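Local coordinates for cupin 2 conserved barrel domain protein (PDB 3RNS) that is of unknown function but consists of two cupin-like beta-barrel halves, at residues A[57-62]-A[103-108]; A[68-73]-A[85-90]. One frame throughout, in Å; residues are numbered along the deposited sequence.

Contact 1: A[57-62]-A[103-108]; sequences GNRYYY and LIEIGE
Tyr61 and Glu105 run alongside each other in the same direction on one face of an antiparallel strand pair in the six-stranded sheet of a cupin barrel. The chain of Glu105 leaves with CG anti to the backbone N (chi1 178°) and stays extended, which carries CB and CG alongside Tyr61 CE1 and the carboxylate up to the phenol oxygen. Ring and carboxylate stand nearly perpendicular, 79° apart, and Tyr61 OH donates to Glu105 OE2 at 2.7 Å, on the anti side and out of the carboxylate plane. Tyr93 OH also bonds Tyr61 OH, while Tyr38 OH engages Glu105 OE1, so both buried polar ends have second partners. Beyond them Leu103 CD1 packs on Tyr61 CD1 at 3.9 Å. On the other face Tyr62 and Ile104 meet obliquely, the Ile104 CD1 methyl lying at the ring edge near CD2; Tyr60 and Ile106 share this face and pack on Leu153 and Met155 of strand 153-160. Paired backbone bonds join Tyr60 with Ile106 and Tyr62 with Ile104. At the strand end Arg59 bends at chi2 (-82°), bringing NH1 to 3.9 Å from Gly107 CA, where glycine offers no side chain to obstruct it. Glu105 OE1 lies near but well off the guanidinium plane, so the attraction is one of charge alone. Asn58 O takes two bonds, from Glu108 N and from Arg59 NH1. The same NH1 spans to Glu108 O at 2.9 Å, meeting it from above the carbonyl plane.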
# COMPACT_ATOMS: atom_id res chain seq x y z
N GLY A 57 -0.09 -15.24 -10.38
CA GLY A 57 -0.29 -14.97 -8.95
C GLY A 57 -1.34 -13.91 -8.67
O GLY A 57 -1.82 -13.22 -9.59
N ASN A 58 -1.68 -13.76 -7.38
CA ASN A 58 -2.68 -12.81 -6.94
C ASN A 58 -2.21 -11.36 -7.10
O ASN A 58 -0.99 -11.09 -7.09
CB ASN A 58 -3.08 -13.07 -5.49
CG ASN A 58 -3.50 -14.52 -5.24
OD1 ASN A 58 -4.47 -15.00 -5.83
ND2 ASN A 58 -2.77 -15.22 -4.38
N ARG A 59 -3.17 -10.47 -7.26
CA ARG A 59 -2.90 -9.04 -7.32
C ARG A 59 -3.80 -8.34 -6.31
O ARG A 59 -4.98 -8.72 -6.13
CB ARG A 59 -3.21 -8.50 -8.70
CG ARG A 59 -2.41 -9.11 -9.84
CD ARG A 59 -1.04 -8.49 -9.96
NE ARG A 59 -0.22 -9.07 -11.03
CZ ARG A 59 0.53 -10.18 -10.90
NH1 ARG A 59 0.52 -10.89 -9.78
NH2 ARG A 59 1.27 -10.59 -11.92
N TYR A 60 -3.24 -7.33 -5.66
CA TYR A 60 -3.93 -6.52 -4.69
C TYR A 60 -3.68 -5.06 -5.09
O TYR A 60 -2.59 -4.71 -5.54
CB TYR A 60 -3.37 -6.75 -3.28
CG TYR A 60 -3.33 -8.20 -2.91
CD1 TYR A 60 -4.38 -8.79 -2.27
CD2 TYR A 60 -2.22 -8.98 -3.21
CE1 TYR A 60 -4.38 -10.17 -1.97
CE2 TYR A 60 -2.19 -10.34 -2.91
CZ TYR A 60 -3.28 -10.93 -2.30
OH TYR A 60 -3.24 -12.28 -1.98
N TYR A 61 -4.69 -4.23 -4.88
CA TYR A 61 -4.68 -2.84 -5.24
C TYR A 61 -5.12 -2.02 -4.07
O TYR A 61 -6.14 -2.37 -3.43
CB TYR A 61 -5.65 -2.59 -6.39
CG TYR A 61 -5.14 -3.18 -7.68
CD1 TYR A 61 -4.17 -2.52 -8.41
CD2 TYR A 61 -5.58 -4.43 -8.13
CE1 TYR A 61 -3.67 -3.04 -9.58
CE2 TYR A 61 -5.08 -4.96 -9.30
CZ TYR A 61 -4.12 -4.25 -10.01
OH TYR A 61 -3.56 -4.75 -11.15
N TYR A 62 -4.38 -0.96 -3.79
CA TYR A 62 -4.83 0.10 -2.87
C TYR A 62 -4.94 1.39 -3.66
O TYR A 62 -3.96 1.82 -4.32
CB TYR A 62 -3.87 0.24 -1.67
CG TYR A 62 -4.26 1.39 -0.78
CD1 TYR A 62 -5.43 1.33 -0.01
CD2 TYR A 62 -3.56 2.58 -0.77
CE1 TYR A 62 -5.85 2.37 0.75
CE2 TYR A 62 -3.98 3.66 0.04
CZ TYR A 62 -5.13 3.53 0.78
OH TYR A 62 -5.60 4.53 1.58
N LEU A 103 -3.01 3.99 -8.11
CA LEU A 103 -3.11 2.69 -7.45
C LEU A 103 -1.76 2.24 -7.02
O LEU A 103 -0.76 2.45 -7.77
CB LEU A 103 -3.65 1.67 -8.45
CG LEU A 103 -5.05 1.82 -9.05
CD1 LEU A 103 -5.23 0.81 -10.14
CD2 LEU A 103 -6.14 1.71 -7.97
N ILE A 104 -1.68 1.62 -5.84
CA ILE A 104 -0.56 0.77 -5.49
C ILE A 104 -0.95 -0.64 -5.92
O ILE A 104 -2.02 -1.12 -5.54
CB ILE A 104 -0.26 0.74 -3.95
CG1 ILE A 104 -0.11 2.15 -3.37
CG2 ILE A 104 1.00 -0.10 -3.71
CD1 ILE A 104 0.18 2.18 -1.85
N GLU A 105 -0.10 -1.33 -6.68
CA GLU A 105 -0.34 -2.68 -7.10
C GLU A 105 0.69 -3.58 -6.40
O GLU A 105 1.87 -3.35 -6.51
CB GLU A 105 -0.18 -2.84 -8.64
CG GLU A 105 -0.38 -4.28 -9.13
CD GLU A 105 -0.10 -4.46 -10.63
OE1 GLU A 105 1.01 -4.91 -10.99
OE2 GLU A 105 -0.99 -4.16 -11.46
N ILE A 106 0.22 -4.60 -5.71
CA ILE A 106 1.07 -5.53 -4.99
C ILE A 106 0.81 -6.86 -5.66
O ILE A 106 -0.33 -7.25 -5.79
CB ILE A 106 0.74 -5.61 -3.48
CG1 ILE A 106 0.73 -4.23 -2.83
CG2 ILE A 106 1.74 -6.46 -2.75
CD1 ILE A 106 -0.63 -3.54 -2.81
N GLY A 107 1.85 -7.50 -6.14
CA GLY A 107 1.70 -8.74 -6.80
C GLY A 107 2.59 -9.84 -6.30
O GLY A 107 3.69 -9.56 -5.84
N GLU A 108 2.07 -11.08 -6.35
CA GLU A 108 2.87 -12.31 -6.25
C GLU A 108 3.18 -12.74 -7.67
O GLU A 108 2.26 -12.80 -8.50
CB GLU A 108 2.08 -13.45 -5.60
CG GLU A 108 1.93 -13.42 -4.07
CD GLU A 108 1.98 -14.83 -3.46
OE1 GLU A 108 1.20 -15.72 -3.91
OE2 GLU A 108 2.83 -15.08 -2.57

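Contact 2: A[68-73]-A[85-90]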
# COMPACT_ATOMS: atom_id res chain seq x y z
N GLY A 68 -12.41 4.61 -10.15
CA GLY A 68 -12.46 3.80 -11.35
C GLY A 68 -13.33 2.58 -11.25
O GLY A 68 -14.07 2.42 -10.28
N GLU A 69 -13.24 1.73 -12.27
CA GLU A 69 -14.06 0.54 -12.40
C GLU A 69 -13.16 -0.65 -12.78
O GLU A 69 -12.28 -0.51 -13.63
CB GLU A 69 -15.14 0.77 -13.45
CG GLU A 69 -15.98 2.02 -13.15
CD GLU A 69 -17.25 2.17 -14.00
OE1 GLU A 69 -17.20 2.03 -15.24
OE2 GLU A 69 -18.33 2.45 -13.41
N ILE A 70 -13.37 -1.79 -12.12
CA ILE A 70 -12.62 -2.99 -12.41
C ILE A 70 -13.60 -3.98 -12.96
O ILE A 70 -14.66 -4.16 -12.39
CB ILE A 70 -11.96 -3.60 -11.16
CG1 ILE A 70 -11.52 -2.53 -10.14
CG2 ILE A 70 -10.74 -4.44 -11.57
CD1 ILE A 70 -10.16 -1.90 -10.42
N PHE A 71 -13.28 -4.60 -14.09
CA PHE A 71 -14.14 -5.61 -14.64
C PHE A 71 -13.35 -6.88 -14.58
O PHE A 71 -12.34 -7.00 -15.26
CB PHE A 71 -14.52 -5.31 -16.08
CG PHE A 71 -15.14 -3.95 -16.26
CD1 PHE A 71 -16.52 -3.80 -16.30
CD2 PHE A 71 -14.33 -2.82 -16.42
CE1 PHE A 71 -17.09 -2.53 -16.49
CE2 PHE A 71 -14.88 -1.56 -16.60
CZ PHE A 71 -16.26 -1.41 -16.63
N ILE A 72 -13.77 -7.80 -13.72
CA ILE A 72 -13.10 -9.08 -13.53
C ILE A 72 -13.98 -10.11 -14.19
O ILE A 72 -15.17 -10.21 -13.85
CB ILE A 72 -12.93 -9.46 -12.03
CG1 ILE A 72 -12.68 -8.23 -11.16
CG2 ILE A 72 -11.82 -10.49 -11.86
CD1 ILE A 72 -12.09 -8.52 -9.79
N GLU A 73 -13.40 -10.87 -15.12
CA GLU A 73 -14.16 -11.82 -15.94
C GLU A 73 -15.61 -11.31 -16.04
O GLU A 73 -16.55 -12.02 -15.65
CB GLU A 73 -14.14 -13.25 -15.34
CG GLU A 73 -12.75 -13.94 -15.15
CD GLU A 73 -12.13 -14.51 -16.43
OE1 GLU A 73 -12.80 -15.31 -17.13
OE2 GLU A 73 -10.95 -14.20 -16.69
N LEU A 85 -8.61 -3.80 -2.88
CA LEU A 85 -9.20 -4.88 -3.64
C LEU A 85 -8.19 -5.99 -3.92
O LEU A 85 -7.05 -5.70 -4.31
CB LEU A 85 -9.70 -4.33 -4.99
CG LEU A 85 -10.35 -5.30 -6.01
CD1 LEU A 85 -11.65 -5.87 -5.47
CD2 LEU A 85 -10.61 -4.55 -7.27
N GLU A 86 -8.62 -7.24 -3.74
CA GLU A 86 -7.85 -8.42 -4.12
C GLU A 86 -8.44 -9.01 -5.38
O GLU A 86 -9.65 -9.13 -5.52
CB GLU A 86 -7.91 -9.51 -3.05
CG GLU A 86 -7.43 -10.87 -3.60
CD GLU A 86 -7.34 -12.04 -2.59
OE1 GLU A 86 -7.49 -11.84 -1.37
OE2 GLU A 86 -7.09 -13.18 -3.05
N ILE A 87 -7.55 -9.41 -6.29
CA ILE A 87 -7.90 -10.12 -7.53
C ILE A 87 -7.11 -11.42 -7.52
O ILE A 87 -5.88 -11.42 -7.59
CB ILE A 87 -7.58 -9.27 -8.78
CG1 ILE A 87 -8.27 -7.90 -8.65
CG2 ILE A 87 -8.00 -9.99 -10.04
CD1 ILE A 87 -8.31 -7.06 -9.87
N THR A 88 -7.82 -12.54 -7.39
CA THR A 88 -7.16 -13.85 -7.31
C THR A 88 -6.55 -14.27 -8.68
O THR A 88 -6.95 -13.80 -9.74
CB THR A 88 -8.13 -14.93 -6.71
OG1 THR A 88 -9.35 -14.96 -7.45
CG2 THR A 88 -8.47 -14.61 -5.26
N ALA A 89 -5.55 -15.15 -8.62
CA ALA A 89 -4.89 -15.73 -9.79
C ALA A 89 -5.87 -16.36 -10.79
O ALA A 89 -6.97 -16.79 -10.42
CB ALA A 89 -3.86 -16.79 -9.34
N ASN A 90 -5.45 -16.38 -12.06
CA ASN A 90 -6.19 -17.02 -13.16
C ASN A 90 -7.44 -16.22 -13.60
O ASN A 90 -8.41 -16.78 -14.15
CB ASN A 90 -6.53 -18.48 -12.81
CG ASN A 90 -5.29 -19.28 -12.37
OD1 ASN A 90 -4.25 -19.25 -13.04
ND2 ASN A 90 -5.40 -19.97 -11.23
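With CG anti to the backbone N (chi1 179°), Leu85 sends its CD2 methyl to meet Ile70, whose chi1 of -34° lies well off a staggered value and sets CG1 against that methyl. The side chains approach end on, with CG1 of Ile70 3.6 Å from CD2 of Leu85 and the Ile70 CD1 methyl also close. This is side-chain packing between the two sheets of a cupin beta-sandwich barrel: strand 67-72 belongs to the four-stranded sheet and strand 83-87 to the six-stranded one. The axes of the short strand segments 68-72 and 85-87 come within 10.2 Å and their directions differ by 25°, a separation bridged by branched aliphatic chains. Ile87 lies across both isoleucines of the facing strand. Its CD1 methyl meets Ile70 CG2 at 4.0 Å. Further apolar cover for Ile70 comes from Ile79 and Ile95 of its own sheet; Ile87 also packs on Tyr61 and Tyr93, and Ile72 on His91. Beyond the two strands lie separate loops; in one, Glu73 OE2 accepts a bond from Asn92 N. The second isoleucine pair sets Ile72 CD1 against Ile87 CG1, 4.0 Å apart.

In the fold
Contact 1 joins neighbouring strands within one sheet, whereas contact 2 joins that sheet to the one facing it; their centres are 10 Å apart. Strand 59-65 lies between strands 101-108 and 83-87, so the two contacts meet directly: Arg59 O is 2.7 Å from Ile87 N and Tyr61 N is 2.8 Å from Leu85 O, both probable hydrogen bonds. Ile87 and Tyr61 also pack together, linking the apolar layer of contact 2 to the tyrosine-glutamate pair of contact 1. A bound acetate, probably from the crystallisation liquor, sits about 4 Å from the Glu105 side chain; such ions often mark pockets, so the Glu105 side of the sheet may border one.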